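PDB 3KZH: probable sugar kinase from Clostridium perfringens, which is probably a sugar kinase of the pfkB (ribokinase) family, expected to phosphorylate a carbohydrate, and has glucose bound in this crystal. Local coordinates for residues S15-F20 / V37-G42; A25-Y30 / L100-E105; A49-R54 / E292-D297; S63-D68 / G94-Y99. All blocks are in the same frame, centred on the assembly; numbering follows the deposited sequence.

How the contacts relate
Contacts 1, 2 and 4 are tied together by the four-stranded sheet that includes strands 32-42, 16-23 and 98-103, and all three meet the second subunit. Contact 1 is the hairpin itself, held by six backbone bonds, with apolar packing on one face. Contact 2, about 17 Å away between centres, sits at the outer end of that sheet and has one carboxylate-to-backbone bond beside tyrosine packing. Contact 4, the most buried, replaces strand pairing with side-chain and water bonds at a helix start, and adjoins contact 2 along strand 98-103. Contact 3, nearest the chain centre, turns an arginine, braced by a salt bridge within its helix, onto loop carbonyls; Lys38 and Glu292 form a long, weak ion pair between contacts 1 and 3.

Contact 1: residues S15-F20 / V37-G42; sequences SVVDVF and VKISFG
Val16 O receives the amide of Gly42 in the shortest bond of this contact, 2.6 Å from Gly42 N. Val16 N answers to Gly42 O, but at a skew, 60° out of that carbonyl plane. Paired bonds recur between Asp18 and Ser40, where Asp18 N lies 2.7 Å from Ser40 O, and between Phe20 and Lys38; here Ser40 N and both Phe20-Lys38 donors lie in the carbonyl planes. Strands 16-20 and 37-42 thus run antiparallel as a beta hairpin, with Val17-Phe41 and Val19-Ile39 as the non-hydrogen-bonded pairs between. There the backbone adds CA-H...O contacts, among them Ile39 CA to Asp18 O at 3.4 Å.

Val17 and Val19, with Ile39 and Phe41, build one apolar face. With CG1 of Val17 trans to its amide nitrogen (chi1 176°), the two methyls part: CG1 lies beside Ile39 CG2 at 3.9 Å, while CG2 reaches the rim of the Phe41 ring in its plane, 3.9 Å from CD1. Further along, Val19 and Val37 cross at a slant, CG1 to CG1 4.0 Å. On the other face Ser40 OG rests against Asp18 CB at 3.6 Å, and Phe20 packs on strand 98-103.

Ile74 of helix 69-81 packs against Val17 and Phe41, whereas Leu100 of the second subunit packs on Val19 and Val37. This is consistent with the beta lid that pairs between subunits in ribokinase and some of its relatives. The chemistry divides the work: six main-chain bonds fix the strand register, and branched and aromatic side chains give an apolar surface for helix and partner subunit.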
loop_
_atom_site.group_PDB
_atom_site.type_symbol
_atom_site.label_atom_id
_atom_site.label_comp_id
_atom_site.label_asym_id
_atom_site.label_seq_id
_atom_site.Cartn_x
_atom_site.Cartn_y
_atom_site.Cartn_z
ATOM N N SER A 15 14.869 0.400 0.386
ATOM C CA SER A 15 13.583 -0.071 0.915
ATOM C C SER A 15 12.682 -0.194 -0.302
ATOM O O SER A 15 12.457 0.788 -1.013
ATOM C CB SER A 15 12.927 0.934 1.865
ATOM O OG SER A 15 13.571 1.001 3.108
ATOM N N VAL A 16 12.168 -1.396 -0.543
ATOM C CA VAL A 16 11.289 -1.644 -1.677
ATOM C C VAL A 16 9.949 -2.201 -1.210
ATOM O O VAL A 16 9.905 -3.032 -0.304
ATOM C CB VAL A 16 11.906 -2.681 -2.678
ATOM C CG1 VAL A 16 11.050 -2.781 -3.959
ATOM C CG2 VAL A 16 13.356 -2.341 -3.027
ATOM N N VAL A 17 8.863 -1.728 -1.824
ATOM C CA VAL A 17 7.527 -2.250 -1.539
ATOM C C VAL A 17 7.156 -3.109 -2.757
ATOM O O VAL A 17 7.104 -2.598 -3.868
ATOM C CB VAL A 17 6.449 -1.130 -1.346
ATOM C CG1 VAL A 17 5.058 -1.751 -1.149
ATOM C CG2 VAL A 17 6.769 -0.271 -0.137
ATOM N N ASP A 18 6.965 -4.409 -2.551
ATOM C CA ASP A 18 6.572 -5.331 -3.622
ATOM C C ASP A 18 5.046 -5.502 -3.664
ATOM O O ASP A 18 4.414 -5.711 -2.631
ATOM C CB ASP A 18 7.217 -6.703 -3.422
ATOM C CG ASP A 18 8.709 -6.712 -3.710
ATOM O OD1 ASP A 18 9.146 -6.096 -4.699
ATOM O OD2 ASP A 18 9.448 -7.377 -2.957
ATOM N N VAL A 19 4.457 -5.328 -4.849
ATOM C CA VAL A 19 3.007 -5.484 -5.056
ATOM C C VAL A 19 2.822 -6.567 -6.127
ATOM O O VAL A 19 3.079 -6.342 -7.309
ATOM C CB VAL A 19 2.314 -4.149 -5.492
ATOM C CG1 VAL A 19 0.793 -4.305 -5.448
ATOM C CG2 VAL A 19 2.726 -2.984 -4.585
ATOM N N PHE A 20 2.405 -7.748 -5.687
ATOM C CA PHE A 20 2.225 -8.901 -6.562
ATOM C C PHE A 20 0.772 -9.307 -6.791
ATOM O O PHE A 20 0.009 -9.469 -5.838
ATOM C CB PHE A 20 2.975 -10.113 -5.997
ATOM C CG PHE A 20 4.473 -10.031 -6.104
ATOM C CD1 PHE A 20 5.108 -10.032 -7.360
ATOM C CD2 PHE A 20 5.268 -10.027 -4.937
ATOM C CE1 PHE A 20 6.532 -10.034 -7.468
ATOM C CE2 PHE A 20 6.696 -10.030 -5.022
ATOM C CZ PHE A 20 7.327 -10.033 -6.296
ATOM N N VAL A 37 -4.034 -10.027 -4.618
ATOM C CA VAL A 37 -2.982 -9.031 -4.457
ATOM C C VAL A 37 -2.251 -9.217 -3.124
ATOM O O VAL A 37 -2.877 -9.290 -2.061
ATOM C CB VAL A 37 -3.536 -7.596 -4.554
ATOM C CG1 VAL A 37 -2.408 -6.557 -4.431
ATOM C CG2 VAL A 37 -4.252 -7.421 -5.857
ATOM N N LYS A 38 -0.926 -9.280 -3.207
ATOM C CA LYS A 38 -0.064 -9.456 -2.044
ATOM C C LYS A 38 0.902 -8.270 -1.980
ATOM O O LYS A 38 1.570 -7.945 -2.960
ATOM C CB LYS A 38 0.709 -10.781 -2.176
ATOM C CG LYS A 38 0.974 -11.544 -0.884
ATOM C CD LYS A 38 2.205 -11.042 -0.126
ATOM C CE LYS A 38 2.218 -11.552 1.313
ATOM N NZ LYS A 38 3.196 -10.816 2.170
ATOM N N ILE A 39 0.917 -7.596 -0.833
ATOM C CA ILE A 39 1.809 -6.459 -0.602
ATOM C C ILE A 39 2.841 -6.874 0.452
ATOM O O ILE A 39 2.483 -7.357 1.528
ATOM C CB ILE A 39 1.057 -5.179 -0.110
ATOM C CG1 ILE A 39 -0.138 -4.849 -1.008
ATOM C CG2 ILE A 39 1.992 -3.973 -0.124
ATOM C CD1 ILE A 39 -1.447 -5.493 -0.561
ATOM N N SER A 40 4.119 -6.718 0.118
ATOM C CA SER A 40 5.201 -7.063 1.040
ATOM C C SER A 40 6.349 -6.069 0.967
ATOM O O SER A 40 6.562 -5.430 -0.059
ATOM C CB SER A 40 5.716 -8.481 0.777
ATOM O OG SER A 40 6.237 -8.610 -0.534
ATOM N N PHE A 41 7.083 -5.954 2.068
ATOM C CA PHE A 41 8.231 -5.060 2.157
ATOM C C PHE A 41 9.533 -5.814 1.912
ATOM O O PHE A 41 9.770 -6.878 2.490
ATOM C CB PHE A 41 8.268 -4.370 3.518
ATOM C CG PHE A 41 7.034 -3.578 3.843
ATOM C CD1 PHE A 41 6.503 -2.648 2.927
ATOM C CD2 PHE A 41 6.413 -3.730 5.092
ATOM C CE1 PHE A 41 5.370 -1.873 3.246
ATOM C CE2 PHE A 41 5.272 -2.960 5.424
ATOM C CZ PHE A 41 4.756 -2.028 4.501
ATOM N N GLY A 42 10.372 -5.243 1.054
ATOM C CA GLY A 42 11.633 -5.864 0.695
ATOM C C GLY A 42 12.818 -4.928 0.713
ATOM O O GLY A 42 12.738 -3.811 1.231
#

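Contact 2: residues A25-Y30 / L100-E105; sequences ASYRPY and LAILDE
The Tyr27 ring and the Glu105 carboxylate are the flat groups that meet the opposite segment. Asp104 CB and Ile102 CG2 both approach the ring obliquely, whereas the carboxylate is approached by Tyr27 N from above its plane, 39° out of it. The contact belongs to the outer end of the four-stranded sheet that probably forms the lid of this ribokinase-like fold: residues 25-30 lie in the connection between strands 16-23 and 32-42, and residues 100-105 are the end of strand 98-103 and the turn beyond it.

Glu105 stands on a bent chain. Its CG is placed between the backbone N and carbonyl carbon (chi1 60°) and the chain turns again at chi2, which brings the carboxylate back to the loop. OE1 then accepts the nearly straight bond from Tyr27 N at 3.0 Å and also lies 3.5 Å from Tyr27 CB. Its partner OE2 passes 3.8 Å from Ser26 CA.

With CG opposite the amide nitrogen (chi1 179°), the Tyr27 ring extends along the strand end, its side chain crossing that of Ile102 at about a right angle. The hydroxyl continues to another subunit, where Tyr27 OH is hydrogen-bonded to Ser111 OG of the second subunit, so the loop also takes part in dimer contact. Asp104 is turned to its own bend: OD2 accepts from Glu108 N, leaving its methylene to pack, Asp104 CB lying 3.8 Å from Tyr27 CB.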
loop_
_atom_site.group_PDB
_atom_site.type_symbol
_atom_site.label_atom_id
_atom_site.label_comp_id
_atom_site.label_asym_id
_atom_site.label_seq_id
_atom_site.Cartn_x
_atom_site.Cartn_y
_atom_site.Cartn_z
ATOM N N ALA A 25 -7.427 -17.277 -12.294
ATOM C CA ALA A 25 -8.110 -17.689 -13.515
ATOM C C ALA A 25 -7.075 -17.566 -14.621
ATOM O O ALA A 25 -6.053 -16.889 -14.430
ATOM C CB ALA A 25 -9.282 -16.786 -13.820
ATOM N N SER A 26 -7.353 -18.189 -15.772
ATOM C CA SER A 26 -6.458 -18.158 -16.934
ATOM C C SER A 26 -6.129 -16.744 -17.394
ATOM O O SER A 26 -7.030 -15.954 -17.681
ATOM C CB SER A 26 -7.042 -18.960 -18.102
ATOM O OG SER A 26 -6.989 -20.354 -17.844
ATOM N N TYR A 27 -4.833 -16.421 -17.393
ATOM C CA TYR A 27 -4.349 -15.101 -17.802
ATOM C C TYR A 27 -4.443 -14.886 -19.315
ATOM O O TYR A 27 -4.214 -15.801 -20.112
ATOM C CB TYR A 27 -2.904 -14.860 -17.309
ATOM C CG TYR A 27 -2.320 -13.516 -17.718
ATOM C CD1 TYR A 27 -2.730 -12.332 -17.076
ATOM C CD2 TYR A 27 -1.447 -13.409 -18.830
ATOM C CE1 TYR A 27 -2.297 -11.060 -17.535
ATOM C CE2 TYR A 27 -1.014 -12.148 -19.304
ATOM C CZ TYR A 27 -1.442 -10.981 -18.648
ATOM O OH TYR A 27 -1.023 -9.750 -19.093
ATOM N N ARG A 28 -4.812 -13.660 -19.671
ATOM C CA ARG A 28 -4.947 -13.193 -21.043
ATOM C C ARG A 28 -4.512 -11.731 -20.974
ATOM O O ARG A 28 -4.836 -11.041 -20.001
ATOM C CB ARG A 28 -6.412 -13.230 -21.538
ATOM C CG ARG A 28 -7.042 -14.608 -21.772
ATOM C CD ARG A 28 -8.268 -14.537 -22.698
ATOM N NE ARG A 28 -9.320 -13.625 -22.232
ATOM C CZ ARG A 28 -10.316 -13.961 -21.411
ATOM N NH1 ARG A 28 -10.418 -15.199 -20.942
ATOM N NH2 ARG A 28 -11.218 -13.053 -21.060
ATOM N N PRO A 29 -3.722 -11.251 -21.961
ATOM C CA PRO A 29 -3.287 -9.847 -21.946
ATOM C C PRO A 29 -4.453 -8.924 -22.333
ATOM O O PRO A 29 -5.456 -9.395 -22.878
ATOM C CB PRO A 29 -2.176 -9.822 -23.000
ATOM C CG PRO A 29 -1.668 -11.233 -23.019
ATOM C CD PRO A 29 -2.945 -12.016 -22.956
ATOM N N TYR A 30 -4.314 -7.619 -22.062
ATOM C CA TYR A 30 -5.332 -6.571 -22.350
ATOM C C TYR A 30 -6.690 -6.840 -21.667
ATOM O O TYR A 30 -7.664 -6.107 -21.878
ATOM C CB TYR A 30 -5.536 -6.353 -23.880
ATOM C CG TYR A 30 -4.264 -6.281 -24.712
ATOM C CD1 TYR A 30 -3.512 -5.093 -24.798
ATOM C CD2 TYR A 30 -3.764 -7.432 -25.362
ATOM C CE1 TYR A 30 -2.272 -5.055 -25.512
ATOM C CE2 TYR A 30 -2.530 -7.412 -26.065
ATOM C CZ TYR A 30 -1.791 -6.222 -26.132
ATOM O OH TYR A 30 -0.576 -6.213 -26.776
ATOM N N LEU A 100 5.876 -3.595 -9.074
ATOM C CA LEU A 100 4.523 -4.066 -9.355
ATOM C C LEU A 100 4.586 -5.180 -10.401
ATOM O O LEU A 100 4.993 -4.938 -11.526
ATOM C CB LEU A 100 3.659 -2.894 -9.842
ATOM C CG LEU A 100 2.242 -3.093 -10.402
ATOM C CD1 LEU A 100 1.325 -3.795 -9.402
ATOM C CD2 LEU A 100 1.680 -1.738 -10.770
ATOM N N ALA A 101 4.191 -6.392 -10.019
ATOM C CA ALA A 101 4.212 -7.527 -10.941
ATOM C C ALA A 101 2.955 -8.362 -10.963
ATOM O O ALA A 101 2.367 -8.647 -9.925
ATOM C CB ALA A 101 5.397 -8.424 -10.664
ATOM N N ILE A 102 2.564 -8.770 -12.168
ATOM C CA ILE A 102 1.390 -9.614 -12.366
ATOM C C ILE A 102 1.861 -11.000 -12.814
ATOM O O ILE A 102 2.607 -11.130 -13.787
ATOM C CB ILE A 102 0.375 -8.959 -13.363
ATOM C CG1 ILE A 102 -0.306 -7.774 -12.666
ATOM C CG2 ILE A 102 -0.671 -9.978 -13.846
ATOM C CD1 ILE A 102 -1.099 -6.874 -13.548
ATOM N N LEU A 103 1.471 -12.011 -12.041
ATOM C CA LEU A 103 1.817 -13.405 -12.309
ATOM C C LEU A 103 0.614 -14.165 -12.866
ATOM O O LEU A 103 -0.536 -13.814 -12.570
ATOM C CB LEU A 103 2.314 -14.116 -11.036
ATOM C CG LEU A 103 3.418 -13.597 -10.098
ATOM C CD1 LEU A 103 4.599 -13.041 -10.856
ATOM C CD2 LEU A 103 2.858 -12.532 -9.183
ATOM N N ASP A 104 0.881 -15.197 -13.674
ATOM C CA ASP A 104 -0.185 -16.014 -14.248
ATOM C C ASP A 104 -0.597 -17.158 -13.318
ATOM O O ASP A 104 -0.116 -17.232 -12.187
ATOM C CB ASP A 104 0.149 -16.497 -15.684
ATOM C CG ASP A 104 1.395 -17.393 -15.783
ATOM O OD1 ASP A 104 1.837 -17.620 -16.929
ATOM O OD2 ASP A 104 1.920 -17.887 -14.766
ATOM N N GLU A 105 -1.487 -18.026 -13.802
ATOM C CA GLU A 105 -2.004 -19.185 -13.061
ATOM C C GLU A 105 -0.931 -20.209 -12.656
ATOM O O GLU A 105 -1.130 -20.999 -11.726
ATOM C CB GLU A 105 -3.109 -19.882 -13.879
ATOM C CG GLU A 105 -2.685 -20.424 -15.271
ATOM C CD GLU A 105 -2.864 -19.431 -16.424
ATOM O OE1 GLU A 105 -2.780 -18.198 -16.211
ATOM O OE2 GLU A 105 -3.096 -19.897 -17.563
#

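Contact 3: residues A49-R54 / E292-D297; sequences AENMAR and ETIHPD
Arg54 reaches Ile294, His295 and Pro296 of the loop, positioned by an ion pair internal to its helix. Arg54 NE donates to Glu50 OE2, one turn back, at 2.8 Å, a salt bridge that meets the anti side of the carboxylate and lies almost in the guanidinium plane; Glu50 OE1 has its own salt bridge to Arg46. Gripped by both arginines, Glu50 probably stays ionised.

Toward the loop the charged guanidinium meets neutral carbonyls: Arg54 NH1 donates to Pro296 O at 3.0 Å, approaching from above the carbonyl plane, and NH2 adds a weak, longer bond to the same oxygen. NH1 also serves Met298 O, while His295 O sits over one face of the guanidinium, 3.4 Å from NH1 at a poor angle for bonding. Inside the loop, Asp297 N donates to His295 ND1 at 3.2 Å.

In van der Waals packing, Ile294 lies against the polar groups of the bridge, CG2 3.7 Å from Arg54 NE and 3.6 Å from Glu50 OE2. The extended Arg54 chain runs obliquely across Ile294.

The pattern is an i to i+4 Glu-Arg bridge on helix 44-54, whose arginine clasps the loop between helices 273-288 and 300-308 in the pfkB-family alpha/beta core.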
loop_
_atom_site.group_PDB
_atom_site.type_symbol
_atom_site.label_atom_id
_atom_site.label_comp_id
_atom_site.label_asym_id
_atom_site.label_seq_id
_atom_site.Cartn_x
_atom_site.Cartn_y
_atom_site.Cartn_z
ATOM N N ALA A 49 17.559 -4.623 8.856
ATOM C CA ALA A 49 17.100 -3.688 9.883
ATOM C C ALA A 49 15.882 -4.198 10.657
ATOM O O ALA A 49 15.828 -4.036 11.880
ATOM C CB ALA A 49 16.798 -2.353 9.265
ATOM N N GLU A 50 14.949 -4.859 9.956
ATOM C CA GLU A 50 13.749 -5.431 10.596
ATOM C C GLU A 50 14.140 -6.569 11.539
ATOM O O GLU A 50 13.771 -6.533 12.719
ATOM C CB GLU A 50 12.681 -5.925 9.585
ATOM C CG GLU A 50 11.316 -6.148 10.276
ATOM C CD GLU A 50 10.228 -6.856 9.467
ATOM O OE1 GLU A 50 10.137 -6.697 8.235
ATOM O OE2 GLU A 50 9.411 -7.563 10.097
ATOM N N ASN A 51 14.943 -7.513 11.034
ATOM C CA ASN A 51 15.428 -8.676 11.802
ATOM C C ASN A 51 16.202 -8.260 13.072
ATOM O O ASN A 51 16.092 -8.907 14.113
ATOM C CB ASN A 51 16.345 -9.562 10.943
ATOM C CG ASN A 51 15.614 -10.309 9.847
ATOM O OD1 ASN A 51 15.778 -10.015 8.655
ATOM N ND2 ASN A 51 14.862 -11.325 10.238
HETATM N N MSE A 52 16.928 -7.138 12.965
HETATM C CA MSE A 52 17.734 -6.543 14.042
HETATM C C MSE A 52 16.857 -5.944 15.150
HETATM O O MSE A 52 17.064 -6.208 16.335
HETATM C CB MSE A 52 18.655 -5.444 13.484
HETATM C CG MSE A 52 20.039 -5.906 13.098
HETATM SE SE MSE A 52 21.236 -4.492 12.582
HETATM C CE MSE A 52 22.637 -5.606 11.762
ATOM N N ALA A 53 15.880 -5.138 14.744
ATOM C CA ALA A 53 14.936 -4.486 15.651
ATOM C C ALA A 53 14.062 -5.541 16.341
ATOM O O ALA A 53 13.723 -5.401 17.524
ATOM C CB ALA A 53 14.078 -3.505 14.876
ATOM N N ARG A 54 13.776 -6.626 15.611
ATOM C CA ARG A 54 12.976 -7.743 16.120
ATOM C C ARG A 54 13.641 -8.489 17.274
ATOM O O ARG A 54 12.956 -8.989 18.151
ATOM C CB ARG A 54 12.630 -8.730 14.994
ATOM C CG ARG A 54 11.352 -8.361 14.245
ATOM C CD ARG A 54 11.071 -9.287 13.072
ATOM N NE ARG A 54 9.747 -9.046 12.497
ATOM C CZ ARG A 54 8.626 -9.652 12.895
ATOM N NH1 ARG A 54 8.653 -10.548 13.869
ATOM N NH2 ARG A 54 7.468 -9.332 12.346
ATOM N N GLU A 292 7.860 -16.950 3.845
ATOM C CA GLU A 292 8.098 -15.516 3.756
ATOM C C GLU A 292 9.550 -15.172 4.084
ATOM O O GLU A 292 10.251 -15.939 4.751
ATOM C CB GLU A 292 7.137 -14.740 4.670
ATOM C CG GLU A 292 5.645 -14.879 4.323
ATOM C CD GLU A 292 5.283 -14.371 2.929
ATOM O OE1 GLU A 292 5.607 -13.208 2.603
ATOM O OE2 GLU A 292 4.665 -15.134 2.161
ATOM N N THR A 293 9.975 -14.004 3.605
ATOM C CA THR A 293 11.327 -13.479 3.793
ATOM C C THR A 293 11.691 -13.168 5.246
ATOM O O THR A 293 12.867 -13.081 5.580
ATOM C CB THR A 293 11.555 -12.222 2.920
ATOM O OG1 THR A 293 10.459 -11.311 3.092
ATOM C CG2 THR A 293 11.664 -12.603 1.450
ATOM N N ILE A 294 10.675 -12.928 6.078
ATOM C CA ILE A 294 10.838 -12.648 7.513
ATOM C C ILE A 294 9.753 -13.445 8.246
ATOM O O ILE A 294 8.585 -13.401 7.856
ATOM C CB ILE A 294 10.688 -11.109 7.862
ATOM C CG1 ILE A 294 11.924 -10.328 7.403
ATOM C CG2 ILE A 294 10.576 -10.880 9.382
ATOM C CD1 ILE A 294 11.606 -9.075 6.655
ATOM N N HIS A 295 10.148 -14.175 9.291
ATOM C CA HIS A 295 9.206 -14.957 10.091
ATOM C C HIS A 295 8.428 -13.973 10.976
ATOM O O HIS A 295 9.033 -13.232 11.758
ATOM C CB HIS A 295 9.927 -15.992 10.960
ATOM C CG HIS A 295 9.034 -17.085 11.475
ATOM N ND1 HIS A 295 7.854 -16.832 12.142
ATOM C CD2 HIS A 295 9.145 -18.429 11.403
ATOM C CE1 HIS A 295 7.275 -17.978 12.455
ATOM N NE2 HIS A 295 8.036 -18.964 12.021
ATOM N N PRO A 296 7.078 -13.952 10.853
ATOM C CA PRO A 296 6.188 -13.068 11.619
ATOM C C PRO A 296 6.322 -13.121 13.137
ATOM O O PRO A 296 6.112 -12.113 13.809
ATOM C CB PRO A 296 4.796 -13.536 11.191
ATOM C CG PRO A 296 5.007 -14.008 9.810
ATOM C CD PRO A 296 6.270 -14.804 9.955
ATOM N N ASP A 297 6.700 -14.282 13.666
ATOM C CA ASP A 297 6.821 -14.451 15.109
ATOM C C ASP A 297 8.202 -14.252 15.678
ATOM O O ASP A 297 8.366 -14.276 16.899
ATOM C CB ASP A 297 6.294 -15.819 15.551
ATOM C CG ASP A 297 4.840 -16.031 15.191
ATOM O OD1 ASP A 297 4.080 -15.039 15.090
ATOM O OD2 ASP A 297 4.464 -17.206 14.991
#

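Contact 4: residues S63-D68 / G94-Y99; sequences SILGND and GSTPTY
Two first torsions set the meeting of Asp68 and Thr96. Asp68 (chi1 49°) tucks its carboxylate into the crowded position between its own backbone N and carbonyl carbon, and Thr96 (chi1 -59°) turns OG1 beside its own amide, so its hydroxyl and its backbone N-H both face one carboxylate. Thr96 OG1 donates to the syn lone pair of Asp68 OD1 at 2.6 Å. Thr96 N reaches Asp68 OD2 at 2.9 Å, on the syn side but tilted out of the carboxylate plane, with a nearly straight N-H (166°). The carboxylate is thereby held by both oxygens.

Asp68 is the N-cap of helix 69-81: OD1 also takes a weak bond from Gly71 N. Residues 94-99 run into strand 98-103, so the aspartate joins the start of that helix to the approach to the probable lid sheet of this ribokinase-like fold.

A water bridges the two, donating to Asp68 OD2 at 2.7 Å and to Thr96 O at 3.2 Å; that carbonyl also accepts Thr98 OG1. Gly66 N makes a weak bond to Thr96 OG1, 2.9 Å long but bent. Gly66 CA packs against Ser95 C at 3.8 Å, and Pro97 CD rests 3.8 Å from Ile64 O. Leu65 CD2 lies alongside Thr96 CG2 at 4.1 Å.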
loop_
_atom_site.group_PDB
_atom_site.type_symbol
_atom_site.label_atom_id
_atom_site.label_comp_id
_atom_site.label_asym_id
_atom_site.label_seq_id
_atom_site.Cartn_x
_atom_site.Cartn_y
_atom_site.Cartn_z
ATOM N N SER A 63 17.416 5.112 4.914
ATOM C CA SER A 63 17.021 4.679 3.592
ATOM C C SER A 63 16.636 5.838 2.699
ATOM O O SER A 63 16.982 6.994 2.972
ATOM C CB SER A 63 15.862 3.688 3.719
ATOM O OG SER A 63 15.697 2.906 2.542
ATOM N N ILE A 64 15.974 5.496 1.595
ATOM C CA ILE A 64 15.485 6.445 0.603
ATOM C C ILE A 64 13.982 6.196 0.413
ATOM O O ILE A 64 13.575 5.176 -0.140
ATOM C CB ILE A 64 16.221 6.267 -0.751
ATOM C CG1 ILE A 64 17.711 6.623 -0.610
ATOM C CG2 ILE A 64 15.547 7.095 -1.821
ATOM C CD1 ILE A 64 18.573 6.234 -1.797
ATOM N N LEU A 65 13.167 7.119 0.909
ATOM C CA LEU A 65 11.721 7.021 0.767
ATOM C C LEU A 65 11.221 8.026 -0.266
ATOM O O LEU A 65 12.007 8.823 -0.800
ATOM C CB LEU A 65 11.022 7.227 2.108
ATOM C CG LEU A 65 11.233 6.171 3.185
ATOM C CD1 LEU A 65 10.618 6.668 4.453
ATOM C CD2 LEU A 65 10.646 4.833 2.781
ATOM N N GLY A 66 9.914 8.013 -0.518
ATOM C CA GLY A 66 9.371 8.906 -1.519
ATOM C C GLY A 66 8.225 9.833 -1.227
ATOM O O GLY A 66 7.678 10.367 -2.187
ATOM N N ASN A 67 7.828 10.008 0.039
ATOM C CA ASN A 67 6.730 10.930 0.431
ATOM C C ASN A 67 5.305 10.458 0.041
ATOM O O ASN A 67 4.303 10.972 0.553
ATOM C CB ASN A 67 7.051 12.363 -0.089
ATOM C CG ASN A 67 5.996 13.396 0.255
ATOM O OD1 ASN A 67 5.675 13.613 1.423
ATOM N ND2 ASN A 67 5.456 14.046 -0.774
ATOM N N ASP A 68 5.230 9.430 -0.798
ATOM C CA ASP A 68 3.966 8.863 -1.262
ATOM C C ASP A 68 3.323 7.916 -0.234
ATOM O O ASP A 68 3.772 7.847 0.914
ATOM C CB ASP A 68 4.189 8.152 -2.609
ATOM C CG ASP A 68 5.382 7.201 -2.593
ATOM O OD1 ASP A 68 5.901 6.900 -1.503
ATOM O OD2 ASP A 68 5.794 6.742 -3.674
ATOM N N GLY A 94 8.689 12.537 -5.309
ATOM C CA GLY A 94 9.317 11.308 -5.775
ATOM C C GLY A 94 8.538 10.062 -5.404
ATOM O O GLY A 94 7.457 10.144 -4.814
ATOM N N SER A 95 9.078 8.904 -5.762
ATOM C CA SER A 95 8.414 7.641 -5.468
ATOM C C SER A 95 9.272 6.702 -4.646
ATOM O O SER A 95 10.479 6.606 -4.869
ATOM C CB SER A 95 8.002 6.941 -6.762
ATOM O OG SER A 95 9.140 6.613 -7.542
ATOM N N THR A 96 8.638 6.029 -3.681
ATOM C CA THR A 96 9.302 5.032 -2.840
ATOM C C THR A 96 9.487 3.832 -3.776
ATOM O O THR A 96 8.560 3.500 -4.515
ATOM C CB THR A 96 8.401 4.615 -1.653
ATOM O OG1 THR A 96 8.095 5.766 -0.864
ATOM C CG2 THR A 96 9.078 3.576 -0.750
ATOM N N PRO A 97 10.706 3.239 -3.833
ATOM C CA PRO A 97 10.976 2.081 -4.697
ATOM C C PRO A 97 9.889 1.009 -4.593
ATOM O O PRO A 97 9.536 0.564 -3.499
ATOM C CB PRO A 97 12.324 1.600 -4.194
ATOM C CG PRO A 97 12.992 2.865 -3.893
ATOM C CD PRO A 97 11.955 3.669 -3.172
ATOM N N THR A 98 9.265 0.733 -5.734
ATOM C CA THR A 98 8.169 -0.223 -5.820
ATOM C C THR A 98 8.304 -1.129 -7.028
ATOM O O THR A 98 8.735 -0.700 -8.095
ATOM C CB THR A 98 6.801 0.524 -5.889
ATOM O OG1 THR A 98 6.702 1.434 -4.786
ATOM C CG2 THR A 98 5.604 -0.450 -5.838
ATOM N N TYR A 99 7.953 -2.391 -6.830
ATOM C CA TYR A 99 7.978 -3.374 -7.897
ATOM C C TYR A 99 6.574 -3.971 -8.005
ATOM O O TYR A 99 6.128 -4.706 -7.122
ATOM C CB TYR A 99 9.033 -4.455 -7.627
ATOM C CG TYR A 99 9.165 -5.487 -8.727
ATOM C CD1 TYR A 99 9.687 -5.138 -9.992
ATOM C CD2 TYR A 99 8.756 -6.820 -8.514
ATOM C CE1 TYR A 99 9.797 -6.109 -11.035
ATOM C CE2 TYR A 99 8.859 -7.796 -9.539
ATOM C CZ TYR A 99 9.379 -7.431 -10.792
ATOM O OH TYR A 99 9.477 -8.379 -11.785
HETATM O O HOH W 1 5.555 4.378 -4.922
#